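Local coordinates for protein geranyltranstransferase (Staphylococcus aureus, PDB 1RTR) that makes farnesyl pyrophosphate for isoprenoid biosynthesis, probably by the chain-elongating condensation of isopentenyl pyrophosphate with allylic pyrophosphates, at residues M155-S160 / E171-T176; E204-H209 / D263-E268; Y208-M213 / E283-F288. All blocks are in the same frame, centred on the assembly; numbering follows the deposited sequence.

In the fold
Read from the N terminus, the three contacts join helices of an all-helical polyprenyl synthetase chain. Interaction 1 comes first and is local, joining consecutive helices 150-159 and 167-177 across a short connection. It is complete before the other two begin. Interactions 2 and 3 both start on helix 197-227 and overlap at Tyr208 and His209. Interaction 2 closes a loop to helix 245-270 and interaction 3 a longer one to helix 279-289, and Tyr206 and Val285 touch where they adjoin. Helix 197-227 also meets interaction 1, because Tyr208 and Met212 pack on helix 167-177. One long helix therefore ties the helix pair of interaction 1 to the C-terminal pair.

Interaction 1: residues M155-S160 / E171-T176; sequences MLDMQS and EMIHKT
Ile173 sets the three carbons beyond its CB (CG1, CG2 and CD1) against three different residues of 155-160, a compact example of how one branched side chain can join two helices. The motif is a helical hairpin within the all-helical polyprenyl synthetase fold: helices 150-159 and 167-177 follow each other in the chain, and the axes of 155-159 and 171-176, roughly antiparallel, come within 9.3 Å at an angle of 144°. Ile173 CG1 meets the branch point of Leu156, 3.5 Å from its CG. With CG2 placed anti to the backbone N (CG1 having chi1 -68°), that methyl reaches Asp157 instead, lying 3.9 Å from the carboxylate carbon CG. The terminal CD1 runs on to Ser160 OG, at 3.7 Å. Beside this, Leu156 CD2 rests on Met172 CG at 3.7 Å, the two side chains crossing at about a right angle, before the Met172 chain bends away.

Asp157 ends a Gly-Gln-X-X-Asp sequence familiar from this enzyme family; its OD1 has a long, weak ion pair with Lys177. In the next shell, Ile165 from the connecting loop packs on both Ser160 and Ile173. Other side chains of the hairpin meet the second subunit, where Met155 touches Leu30 and Met158 touches Trp106 of that chain.

Each segment also ties a hydroxyl to its own backbone. Thr176 OG1 donates to Met172 O over 2.8 Å, and the amide N of Thr176 reaches the same oxygen from the opposite face of the carbonyl plane. Leu156 O is gripped likewise, by Ser160 N from one face and by Ser160 OG from the other, the latter at 2.9 Å.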
loop_
_atom_site.group_PDB
_atom_site.type_symbol
_atom_site.label_atom_id
_atom_site.label_comp_id
_atom_site.label_asym_id
_atom_site.label_seq_id
_atom_site.Cartn_x
_atom_site.Cartn_y
_atom_site.Cartn_z
ATOM N N MET A 155 6.095 5.062 -13.491
ATOM C CA MET A 155 5.320 5.921 -14.392
ATOM C C MET A 155 6.269 6.534 -15.417
ATOM O O MET A 155 6.072 6.357 -16.620
ATOM C CB MET A 155 4.560 7.014 -13.640
ATOM C CG MET A 155 3.120 6.662 -13.279
ATOM S SD MET A 155 1.950 6.452 -14.636
ATOM C CE MET A 155 1.865 8.107 -15.333
ATOM N N LEU A 156 7.313 7.206 -14.919
ATOM C CA LEU A 156 8.349 7.792 -15.755
ATOM C C LEU A 156 8.971 6.781 -16.717
ATOM O O LEU A 156 9.158 7.098 -17.877
ATOM C CB LEU A 156 9.422 8.501 -14.919
ATOM C CG LEU A 156 10.308 9.498 -15.693
ATOM C CD1 LEU A 156 9.500 10.362 -16.661
ATOM C CD2 LEU A 156 11.150 10.376 -14.773
ATOM N N ASP A 157 9.272 5.570 -16.246
ATOM C CA ASP A 157 9.828 4.540 -17.113
ATOM C C ASP A 157 8.893 4.225 -18.281
ATOM O O ASP A 157 9.329 4.220 -19.427
ATOM C CB ASP A 157 10.145 3.261 -16.325
ATOM C CG ASP A 157 11.281 2.448 -16.950
ATOM O OD1 ASP A 157 11.592 1.357 -16.429
ATOM O OD2 ASP A 157 11.933 2.814 -17.952
ATOM N N MET A 158 7.618 3.973 -17.976
ATOM C CA MET A 158 6.603 3.581 -18.959
ATOM C C MET A 158 6.324 4.699 -19.963
ATOM O O MET A 158 6.132 4.441 -21.142
ATOM C CB MET A 158 5.287 3.186 -18.264
ATOM C CG MET A 158 5.326 1.918 -17.444
ATOM S SD MET A 158 5.177 0.465 -18.456
ATOM C CE MET A 158 6.571 -0.442 -17.906
ATOM N N GLN A 159 6.279 5.935 -19.478
ATOM C CA GLN A 159 6.152 7.118 -20.325
ATOM C C GLN A 159 7.313 7.247 -21.326
ATOM O O GLN A 159 7.112 7.661 -22.470
ATOM C CB GLN A 159 6.099 8.370 -19.454
ATOM C CG GLN A 159 5.734 9.628 -20.207
ATOM C CD GLN A 159 5.516 10.797 -19.284
ATOM O OE1 GLN A 159 6.417 11.610 -19.086
ATOM N NE2 GLN A 159 4.323 10.884 -18.704
ATOM N N SER A 160 8.513 6.878 -20.877
ATOM C CA SER A 160 9.743 6.984 -21.657
ATOM C C SER A 160 9.952 5.852 -22.654
ATOM O O SER A 160 10.883 5.911 -23.460
ATOM C CB SER A 160 10.950 7.032 -20.719
ATOM O OG SER A 160 10.912 8.198 -19.925
ATOM N N GLU A 171 18.452 9.025 -15.172
ATOM C CA GLU A 171 18.880 8.967 -13.788
ATOM C C GLU A 171 17.726 9.187 -12.822
ATOM O O GLU A 171 17.676 8.538 -11.772
ATOM C CB GLU A 171 19.995 9.967 -13.525
ATOM C CG GLU A 171 21.333 9.509 -14.073
ATOM C CD GLU A 171 22.380 10.588 -13.955
ATOM O OE1 GLU A 171 22.056 11.773 -14.225
ATOM O OE2 GLU A 171 23.519 10.253 -13.579
ATOM N N MET A 172 16.817 10.096 -13.183
ATOM C CA MET A 172 15.579 10.306 -12.447
ATOM C C MET A 172 14.789 8.993 -12.332
ATOM O O MET A 172 14.317 8.650 -11.246
ATOM C CB MET A 172 14.727 11.408 -13.094
ATOM C CG MET A 172 13.465 11.816 -12.317
ATOM S SD MET A 172 13.817 12.373 -10.614
ATOM C CE MET A 172 14.142 14.144 -10.936
ATOM N N ILE A 173 14.679 8.251 -13.435
ATOM C CA ILE A 173 13.960 6.982 -13.424
ATOM C C ILE A 173 14.594 5.995 -12.450
ATOM O O ILE A 173 13.886 5.396 -11.648
ATOM C CB ILE A 173 13.855 6.362 -14.834
ATOM C CG1 ILE A 173 12.953 7.200 -15.733
ATOM C CG2 ILE A 173 13.347 4.927 -14.776
ATOM C CD1 ILE A 173 13.158 6.924 -17.210
ATOM N N HIS A 174 15.913 5.830 -12.504
ATOM C CA HIS A 174 16.577 4.784 -11.719
ATOM C C HIS A 174 16.674 5.135 -10.238
ATOM O O HIS A 174 16.582 4.260 -9.379
ATOM C CB HIS A 174 17.953 4.441 -12.295
ATOM C CG HIS A 174 17.891 3.742 -13.612
ATOM N ND1 HIS A 174 18.717 4.064 -14.667
ATOM C CD2 HIS A 174 17.090 2.743 -14.054
ATOM C CE1 HIS A 174 18.434 3.290 -15.701
ATOM N NE2 HIS A 174 17.450 2.479 -15.355
ATOM N N LYS A 175 16.852 6.417 -9.960
ATOM C CA LYS A 175 16.895 6.929 -8.603
ATOM C C LYS A 175 15.573 6.693 -7.862
ATOM O O LYS A 175 15.577 6.354 -6.692
ATOM C CB LYS A 175 17.240 8.420 -8.647
ATOM C CG LYS A 175 17.068 9.178 -7.368
ATOM C CD LYS A 175 16.703 10.621 -7.689
ATOM C CE LYS A 175 16.990 11.592 -6.531
ATOM N NZ LYS A 175 17.655 10.981 -5.332
ATOM N N THR A 176 14.449 6.871 -8.544
ATOM C CA THR A 176 13.157 6.743 -7.890
ATOM C C THR A 176 12.651 5.305 -7.990
ATOM O O THR A 176 12.265 4.720 -6.985
ATOM C CB THR A 176 12.122 7.696 -8.493
ATOM O OG1 THR A 176 12.087 7.511 -9.907
ATOM C CG2 THR A 176 12.531 9.155 -8.313
#

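Interaction 2: residues E204-H209 / D263-E268; sequences ESYSYH and DAAVDE
His209 turns its CG anti to its own carbonyl carbon (chi1 -67°), which swings the imidazole across to Ala264, while Glu268 bends at chi2 (-60°) and folds its carboxylate back beside Ser205. The first of these meetings is a CH-pi contact: Ala264 CB stands 3.4 Å from the centroid of the His209 ring, almost on the ring normal, and is nearly equidistant from all five ring atoms. Tyr208 CD1 sits over the opposite face, so the imidazole is sandwiched between a methyl group and the carbon of a neighbouring ring. Its rotation has a further restraint in a hydrogen bond between its ND1 and His261 ND1, and the His261 ring also meets it with the planes inclined.

Between these helices the backbones come unusually near. Segments 204-209 and 263-268, on helices 197-227 and 245-270, run antiparallel at 157°, with axes only 8.3 Å apart, and the CA atoms of Tyr206 and Ala265 approach to 4.7 Å. The pair belongs to the helical bundle of the polyprenyl synthetase fold, and the small side chain of Ala265 leaves room for the approach: its CB lies 4.1 Å from His209 CB.

Tyr206 presents a ring edge rather than a face. Its CD2 lies 3.9 Å from Ala265 O, with that oxygen near the ring plane, and the phenol points onward to helix 279-289, where OH is hydrogen-bonded to Leu281 O and the ring packs on Ile284 and Val285. Toward the other end of the contact, Glu268 CG packs 3.6 Å from Ser205 CB. The carboxylate lies alongside the serine without a hydrogen bond to it. Ser205 OG bonds weakly to Glu201 O in its own helix.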
loop_
_atom_site.group_PDB
_atom_site.type_symbol
_atom_site.label_atom_id
_atom_site.label_comp_id
_atom_site.label_asym_id
_atom_site.label_seq_id
_atom_site.Cartn_x
_atom_site.Cartn_y
_atom_site.Cartn_z
ATOM N N GLU A 204 23.102 8.043 3.943
ATOM C CA GLU A 204 22.262 8.533 2.852
ATOM C C GLU A 204 22.987 8.618 1.507
ATOM O O GLU A 204 22.606 7.904 0.568
ATOM C CB GLU A 204 21.655 9.885 3.211
ATOM C CG GLU A 204 20.196 9.822 3.591
ATOM C CD GLU A 204 19.305 10.561 2.614
ATOM O OE1 GLU A 204 19.307 10.165 1.408
ATOM O OE2 GLU A 204 18.608 11.531 3.061
ATOM N N SER A 205 24.023 9.459 1.409
ATOM C CA SER A 205 24.821 9.512 0.176
ATOM C C SER A 205 25.308 8.142 -0.206
ATOM O O SER A 205 25.233 7.754 -1.380
ATOM C CB SER A 205 26.033 10.437 0.275
ATOM O OG SER A 205 25.708 11.640 0.921
ATOM N N TYR A 206 25.805 7.398 0.777
ATOM C CA TYR A 206 26.265 6.056 0.480
ATOM C C TYR A 206 25.171 5.310 -0.258
ATOM O O TYR A 206 25.431 4.727 -1.312
ATOM C CB TYR A 206 26.697 5.306 1.746
ATOM C CG TYR A 206 26.713 3.794 1.573
ATOM C CD1 TYR A 206 25.614 3.013 1.945
ATOM C CD2 TYR A 206 27.813 3.152 1.015
ATOM C CE1 TYR A 206 25.629 1.621 1.782
ATOM C CE2 TYR A 206 27.834 1.769 0.842
ATOM C CZ TYR A 206 26.747 1.013 1.236
ATOM O OH TYR A 206 26.772 -0.345 1.061
ATOM N N SER A 207 23.943 5.343 0.271
ATOM C CA SER A 207 22.842 4.560 -0.311
ATOM C C SER A 207 22.454 5.037 -1.699
ATOM O O SER A 207 22.172 4.224 -2.588
ATOM C CB SER A 207 21.621 4.542 0.613
ATOM O OG SER A 207 20.883 5.746 0.502
ATOM N N TYR A 208 22.451 6.357 -1.885
ATOM C CA TYR A 208 22.199 6.934 -3.203
ATOM C C TYR A 208 23.195 6.438 -4.251
ATOM O O TYR A 208 22.790 5.954 -5.316
ATOM C CB TYR A 208 22.204 8.465 -3.158
ATOM C CG TYR A 208 22.260 9.067 -4.541
ATOM C CD1 TYR A 208 23.473 9.527 -5.073
ATOM C CD2 TYR A 208 21.111 9.157 -5.329
ATOM C CE1 TYR A 208 23.534 10.079 -6.348
ATOM C CE2 TYR A 208 21.162 9.700 -6.617
ATOM C CZ TYR A 208 22.379 10.160 -7.117
ATOM O OH TYR A 208 22.448 10.700 -8.379
ATOM N N HIS A 209 24.489 6.542 -3.951
ATOM C CA HIS A 209 25.526 6.115 -4.906
ATOM C C HIS A 209 25.489 4.622 -5.139
ATOM O O HIS A 209 25.595 4.159 -6.287
ATOM C CB HIS A 209 26.922 6.572 -4.463
ATOM C CG HIS A 209 27.095 8.054 -4.508
ATOM N ND1 HIS A 209 27.033 8.772 -5.684
ATOM C CD2 HIS A 209 27.279 8.961 -3.522
ATOM C CE1 HIS A 209 27.187 10.058 -5.419
ATOM N NE2 HIS A 209 27.339 10.201 -4.113
ATOM N N ASP A 263 33.297 5.035 -6.277
ATOM C CA ASP A 263 34.239 5.837 -5.512
ATOM C C ASP A 263 33.553 6.709 -4.489
ATOM O O ASP A 263 34.062 6.891 -3.392
ATOM C CB ASP A 263 35.109 6.694 -6.441
ATOM C CG ASP A 263 36.154 5.881 -7.176
ATOM O OD1 ASP A 263 36.825 6.440 -8.070
ATOM O OD2 ASP A 263 36.374 4.669 -6.935
ATOM N N ALA A 264 32.400 7.259 -4.852
ATOM C CA ALA A 264 31.656 8.143 -3.947
ATOM C C ALA A 264 31.013 7.350 -2.804
ATOM O O ALA A 264 30.932 7.840 -1.681
ATOM C CB ALA A 264 30.613 8.960 -4.716
ATOM N N ALA A 265 30.586 6.122 -3.104
ATOM C CA ALA A 265 30.083 5.191 -2.094
ATOM C C ALA A 265 31.182 4.877 -1.087
ATOM O O ALA A 265 31.034 5.188 0.106
ATOM C CB ALA A 265 29.572 3.912 -2.740
ATOM N N VAL A 266 32.279 4.285 -1.586
ATOM C CA VAL A 266 33.477 3.954 -0.797
ATOM C C VAL A 266 33.988 5.166 -0.015
ATOM O O VAL A 266 34.361 5.044 1.149
ATOM C CB VAL A 266 34.608 3.360 -1.695
ATOM C CG1 VAL A 266 35.926 3.184 -0.930
ATOM C CG2 VAL A 266 34.186 2.038 -2.282
ATOM N N ASP A 267 33.983 6.332 -0.650
ATOM C CA ASP A 267 34.370 7.574 0.009
ATOM C C ASP A 267 33.508 7.759 1.238
ATOM O O ASP A 267 34.021 7.914 2.331
ATOM C CB ASP A 267 34.210 8.765 -0.944
ATOM C CG ASP A 267 35.031 9.973 -0.529
ATOM O OD1 ASP A 267 34.877 11.051 -1.147
ATOM O OD2 ASP A 267 35.862 9.940 0.396
ATOM N N GLU A 268 32.191 7.690 1.049
ATOM C CA GLU A 268 31.210 7.985 2.105
ATOM C C GLU A 268 31.329 7.096 3.350
ATOM O O GLU A 268 31.200 7.571 4.480
ATOM C CB GLU A 268 29.785 7.950 1.536
ATOM C CG GLU A 268 29.367 9.238 0.840
ATOM C CD GLU A 268 29.398 10.460 1.751
ATOM O OE1 GLU A 268 29.248 11.603 1.237
ATOM O OE2 GLU A 268 29.570 10.278 2.984
#

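Interaction 3: residues Y208-M213 / E283-F288; sequences YHLGMM and EIVDLF
Leu210 lays CD1 over one face of the Phe288 ring, 3.9 Å from its centroid and displaced toward the rim, a CH-pi contact at the tight centre of this helix pair. The same methyl touches Ile284 CG2 at 3.8 Å, so it meets both the aromatic face and a branched side chain. With CG anti to the backbone N (chi1 180°), the leucine extends far enough across to do so. Phe288 CD1 also lies 3.2 Å from Leu210 O. One turn on, Met213 bends at chi3 (61°) and brings CE to 3.7 Å from Phe288 CB, while its SD borders Val285 CG1.

Segments 208-213 and 283-288 run nearly parallel, at 23°, within the helical bundle. Leu49 of helix 45-56 covers Leu210 and Ile284, and Phe214 meets the Phe288 ring edge-to-face. The far side of 283-288 is looser: Glu283 and Leu287 are exposed, and Asp286 turns away to a salt bridge with Arg262.

Apolar side chains supply most of the contact, backbone oxygens meet carbon, and the segments share no hydrogen bond; complementary shape and dispersion therefore probably set how these helices fit.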
loop_
_atom_site.group_PDB
_atom_site.type_symbol
_atom_site.label_atom_id
_atom_site.label_comp_id
_atom_site.label_asym_id
_atom_site.label_seq_id
_atom_site.Cartn_x
_atom_site.Cartn_y
_atom_site.Cartn_z
ATOM N N TYR A 208 22.451 6.357 -1.885
ATOM C CA TYR A 208 22.199 6.934 -3.203
ATOM C C TYR A 208 23.195 6.438 -4.251
ATOM O O TYR A 208 22.790 5.954 -5.316
ATOM C CB TYR A 208 22.204 8.465 -3.158
ATOM C CG TYR A 208 22.260 9.067 -4.541
ATOM C CD1 TYR A 208 23.473 9.527 -5.073
ATOM C CD2 TYR A 208 21.111 9.157 -5.329
ATOM C CE1 TYR A 208 23.534 10.079 -6.348
ATOM C CE2 TYR A 208 21.162 9.700 -6.617
ATOM C CZ TYR A 208 22.379 10.160 -7.117
ATOM O OH TYR A 208 22.448 10.700 -8.379
ATOM N N HIS A 209 24.489 6.542 -3.951
ATOM C CA HIS A 209 25.526 6.115 -4.906
ATOM C C HIS A 209 25.489 4.622 -5.139
ATOM O O HIS A 209 25.595 4.159 -6.287
ATOM C CB HIS A 209 26.922 6.572 -4.463
ATOM C CG HIS A 209 27.095 8.054 -4.508
ATOM N ND1 HIS A 209 27.033 8.772 -5.684
ATOM C CD2 HIS A 209 27.279 8.961 -3.522
ATOM C CE1 HIS A 209 27.187 10.058 -5.419
ATOM N NE2 HIS A 209 27.339 10.201 -4.113
ATOM N N LEU A 210 25.302 3.865 -4.059
ATOM C CA LEU A 210 25.158 2.415 -4.181
ATOM C C LEU A 210 24.014 2.072 -5.137
ATOM O O LEU A 210 24.139 1.163 -5.959
ATOM C CB LEU A 210 24.926 1.772 -2.814
ATOM C CG LEU A 210 24.754 0.252 -2.813
ATOM C CD1 LEU A 210 26.106 -0.405 -3.067
ATOM C CD2 LEU A 210 24.155 -0.216 -1.492
ATOM N N GLY A 211 22.916 2.822 -5.036
ATOM C CA GLY A 211 21.758 2.617 -5.887
ATOM C C GLY A 211 22.011 2.873 -7.356
ATOM O O GLY A 211 21.569 2.096 -8.209
ATOM N N MET A 212 22.709 3.963 -7.659
ATOM C CA MET A 212 23.056 4.281 -9.044
ATOM C C MET A 212 24.010 3.237 -9.649
ATOM O O MET A 212 23.896 2.911 -10.830
ATOM C CB MET A 212 23.602 5.710 -9.169
ATOM C CG MET A 212 22.630 6.820 -8.662
ATOM S SD MET A 212 20.883 6.798 -9.318
ATOM C CE MET A 212 21.171 6.920 -11.034
ATOM N N MET A 213 24.913 2.678 -8.839
ATOM C CA MET A 213 25.785 1.581 -9.302
ATOM C C MET A 213 24.991 0.464 -9.952
ATOM O O MET A 213 25.350 -0.023 -11.026
ATOM C CB MET A 213 26.633 0.995 -8.165
ATOM C CG MET A 213 27.659 1.956 -7.566
ATOM S SD MET A 213 28.631 1.174 -6.289
ATOM C CE MET A 213 29.381 -0.101 -7.285
ATOM N N GLU A 283 31.638 -4.285 1.472
ATOM C CA GLU A 283 31.550 -5.542 0.731
ATOM C C GLU A 283 30.409 -5.541 -0.290
ATOM O O GLU A 283 30.546 -6.121 -1.367
ATOM C CB GLU A 283 31.401 -6.722 1.690
ATOM C CG GLU A 283 32.382 -7.867 1.467
ATOM C CD GLU A 283 32.646 -8.649 2.746
ATOM O OE1 GLU A 283 33.826 -8.725 3.180
ATOM O OE2 GLU A 283 31.664 -9.181 3.327
ATOM N N ILE A 284 29.289 -4.896 0.051
ATOM C CA ILE A 284 28.153 -4.791 -0.870
ATOM C C ILE A 284 28.485 -3.887 -2.059
ATOM O O ILE A 284 28.120 -4.203 -3.194
ATOM C CB ILE A 284 26.853 -4.343 -0.132
ATOM C CG1 ILE A 284 26.145 -5.553 0.468
ATOM C CG2 ILE A 284 25.873 -3.606 -1.066
ATOM C CD1 ILE A 284 25.683 -5.314 1.876
ATOM N N VAL A 285 29.188 -2.785 -1.795
ATOM C CA VAL A 285 29.708 -1.917 -2.854
ATOM C C VAL A 285 30.490 -2.728 -3.880
ATOM O O VAL A 285 30.290 -2.564 -5.086
ATOM C CB VAL A 285 30.640 -0.810 -2.315
ATOM C CG1 VAL A 285 31.219 0.012 -3.470
ATOM C CG2 VAL A 285 29.912 0.090 -1.343
ATOM N N ASP A 286 31.364 -3.612 -3.398
ATOM C CA ASP A 286 32.197 -4.408 -4.295
ATOM C C ASP A 286 31.420 -5.468 -5.071
ATOM O O ASP A 286 31.793 -5.817 -6.190
ATOM C CB ASP A 286 33.424 -4.990 -3.568
ATOM C CG ASP A 286 34.587 -3.980 -3.469
ATOM O OD1 ASP A 286 35.387 -4.103 -2.520
ATOM O OD2 ASP A 286 34.785 -3.034 -4.280
ATOM N N LEU A 287 30.328 -5.956 -4.493
ATOM C CA LEU A 287 29.452 -6.900 -5.191
ATOM C C LEU A 287 28.686 -6.205 -6.321
ATOM O O LEU A 287 28.514 -6.768 -7.402
ATOM C CB LEU A 287 28.496 -7.603 -4.215
ATOM C CG LEU A 287 28.564 -9.138 -4.283
ATOM C CD1 LEU A 287 29.010 -9.778 -2.954
ATOM C CD2 LEU A 287 27.246 -9.734 -4.769
ATOM N N PHE A 288 28.247 -4.977 -6.060
ATOM C CA PHE A 288 27.597 -4.137 -7.066
ATOM C C PHE A 288 28.600 -3.738 -8.154
ATOM O O PHE A 288 28.229 -3.574 -9.319
ATOM C CB PHE A 288 27.030 -2.864 -6.416
ATOM C CG PHE A 288 25.657 -3.025 -5.804
ATOM C CD1 PHE A 288 24.737 -1.977 -5.867
ATOM C CD2 PHE A 288 25.284 -4.201 -5.145
ATOM C CE1 PHE A 288 23.464 -2.100 -5.299
ATOM C CE2 PHE A 288 24.020 -4.333 -4.575
ATOM C CZ PHE A 288 23.107 -3.278 -4.651
#